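Alpha-l-arabinofuranosidase domain protein (Thermotoga maritima, PDB 4ATW) probably hydrolyses terminal non-reducing alpha-L-arabinofuranoside residues in arabinose-containing glycosides, as a thermostable glycoside hydrolase. Local coordinates at residues E245-V250 against D301-C306. Numbering follows the deposited sequence.
Sequences ETVSTV and DGIFAC
Thr246 and Asp301 meet through a methyl and a carboxylate: CG2 of Thr246, set anti to the backbone N, comes within 3.7 Å of Asp301 OD1. The polar partners of this carboxylate lie outside the contact: OD2 forms a salt bridge with Arg287. On the backbone side, Thr246 O approaches Phe304 CD1 obliquely, at 3.5 Å. Val247 carries the closest backbone approach, its CA 4.6 Å from that of Phe304. Its side chain lies alongside that of Ile303 and points the same way, CG1 of Val247 touching CG2 of Ile303 at 3.6 Å; Tyr412 packs against both residues. The contact thus joins two helices of the beta/alpha-barrel: the short helix 243-247, in the connection after strand 231-238, and helix 299-313, which follows strand 276-284. A type I turn from Val247 to Val250 then leads into helix 250-265. From the third position of this turn, Thr249 OG1 reaches back to donate a 2.7 Å hydrogen bond to Thr246 O, just before the turn, with the donor lying 19° from the carbonyl plane, and also pairs with Thr238 OG1. With chi1 at 53°, this hydroxyl sits between its own backbone N and carbonyl carbon and lies 3.4 Å from Phe304 CE1, oblique to the ring. A valine here would probably cost Thr246 O the hydroxyl bond, leaving the weak backbone N-H bond, and take from Thr238 OG1 a hydroxyl partner. Val250 comes from the opposite side of the ring plane to Thr249 OG1, its CB 4.1 Å from Phe304 CE1, with its backbone N at the ring edge, while Trp282 and Val284 of strand 276-284 also touch the phenylalanine.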
loop_
_atom_site.group_PDB
_atom_site.type_symbol
_atom_site.label_atom_id
_atom_site.label_comp_id
_atom_site.label_asym_id
_atom_site.label_seq_id
_atom_site.Cartn_x
_atom_site.Cartn_y
_atom_site.Cartn_z
ATOM N N GLU A 245 0.251 21.453 3.422
ATOM C CA GLU A 245 1.397 21.021 2.643
ATOM C C GLU A 245 1.357 19.506 2.647
ATOM O O GLU A 245 1.770 18.877 1.691
ATOM C CB GLU A 245 2.713 21.489 3.263
ATOM C CG GLU A 245 2.930 22.975 3.216
ATOM C CD GLU A 245 4.358 23.373 3.552
ATOM O OE1 GLU A 245 5.206 22.473 3.755
ATOM O OE2 GLU A 245 4.642 24.592 3.605
ATOM N N THR A 246 0.849 18.917 3.723
ATOM C CA THR A 246 0.783 17.466 3.801
ATOM C C THR A 246 -0.423 16.863 3.082
ATOM O O THR A 246 -0.266 16.018 2.215
ATOM C CB THR A 246 0.826 16.969 5.278
ATOM O OG1 THR A 246 2.075 17.349 5.867
ATOM C CG2 THR A 246 0.743 15.467 5.348
ATOM N N VAL A 247 -1.635 17.281 3.410
ATOM C CA VAL A 247 -2.782 16.685 2.725
ATOM C C VAL A 247 -2.810 17.004 1.245
ATOM O O VAL A 247 -3.129 16.144 0.453
ATOM C CB VAL A 247 -4.158 17.110 3.319
ATOM C CG1 VAL A 247 -4.275 16.636 4.731
ATOM C CG2 VAL A 247 -4.327 18.607 3.239
ATOM N N SER A 248 -2.462 18.224 0.870
ATOM C CA SER A 248 -2.509 18.599 -0.536
ATOM C C SER A 248 -1.628 17.776 -1.489
ATOM O O SER A 248 -1.841 17.794 -2.709
ATOM C CB SER A 248 -2.168 20.081 -0.704
ATOM O OG SER A 248 -0.775 20.325 -0.569
ATOM N N THR A 249 -0.656 17.046 -0.948
ATOM C CA THR A 249 0.202 16.270 -1.805
ATOM C C THR A 249 -0.503 15.044 -2.319
ATOM O O THR A 249 0.105 14.234 -3.018
ATOM C CB THR A 249 1.480 15.798 -1.104
ATOM O OG1 THR A 249 1.126 15.122 0.099
ATOM C CG2 THR A 249 2.405 16.961 -0.810
ATOM N N VAL A 250 -1.765 14.850 -1.962
ATOM C CA VAL A 250 -2.474 13.675 -2.488
ATOM C C VAL A 250 -2.804 14.039 -3.930
ATOM O O VAL A 250 -2.943 13.186 -4.794
ATOM C CB VAL A 250 -3.763 13.329 -1.653
ATOM C CG1 VAL A 250 -4.521 14.558 -1.373
ATOM C CG2 VAL A 250 -4.653 12.363 -2.380
ATOM N N ASP A 301 -1.777 13.254 8.877
ATOM C CA ASP A 301 -1.287 12.198 8.014
ATOM C C ASP A 301 -2.364 11.209 7.664
ATOM O O ASP A 301 -2.424 10.720 6.534
ATOM C CB ASP A 301 -0.135 11.489 8.686
ATOM C CG ASP A 301 0.937 12.448 9.141
ATOM O OD1 ASP A 301 1.341 13.323 8.339
ATOM O OD2 ASP A 301 1.383 12.330 10.303
ATOM N N GLY A 302 -3.222 10.907 8.630
ATOM C CA GLY A 302 -4.303 9.964 8.372
ATOM C C GLY A 302 -5.266 10.447 7.289
ATOM O O GLY A 302 -5.820 9.651 6.514
ATOM N N ILE A 303 -5.483 11.758 7.253
ATOM C CA ILE A 303 -6.359 12.349 6.249
ATOM C C ILE A 303 -5.704 12.164 4.881
ATOM O O ILE A 303 -6.377 11.812 3.917
ATOM C CB ILE A 303 -6.602 13.854 6.533
ATOM C CG1 ILE A 303 -7.485 13.998 7.780
ATOM C CG2 ILE A 303 -7.185 14.548 5.309
ATOM C CD1 ILE A 303 -8.811 13.277 7.708
ATOM N N PHE A 304 -4.390 12.388 4.806
ATOM C CA PHE A 304 -3.669 12.213 3.555
ATOM C C PHE A 304 -3.879 10.793 3.064
ATOM O O PHE A 304 -4.155 10.553 1.891
ATOM C CB PHE A 304 -2.176 12.459 3.753
ATOM C CG PHE A 304 -1.339 11.918 2.637
ATOM C CD1 PHE A 304 -1.134 12.667 1.469
ATOM C CD2 PHE A 304 -0.842 10.626 2.704
ATOM C CE1 PHE A 304 -0.455 12.129 0.386
ATOM C CE2 PHE A 304 -0.167 10.084 1.628
ATOM C CZ PHE A 304 0.025 10.839 0.462
ATOM N N ALA A 305 -3.731 9.859 3.990
ATOM C CA ALA A 305 -3.890 8.455 3.697
ATOM C C ALA A 305 -5.296 8.218 3.198
ATOM O O ALA A 305 -5.540 7.456 2.254
ATOM C CB ALA A 305 -3.627 7.647 4.962
ATOM N N CYS A 306 -6.226 8.894 3.848
ATOM C CA CYS A 306 -7.617 8.752 3.497
ATOM C C CYS A 306 -7.806 9.191 2.040
ATOM O O CYS A 306 -8.421 8.490 1.220
ATOM C CB CYS A 306 -8.447 9.595 4.463
ATOM S SG CYS A 306 -9.688 8.625 5.360
#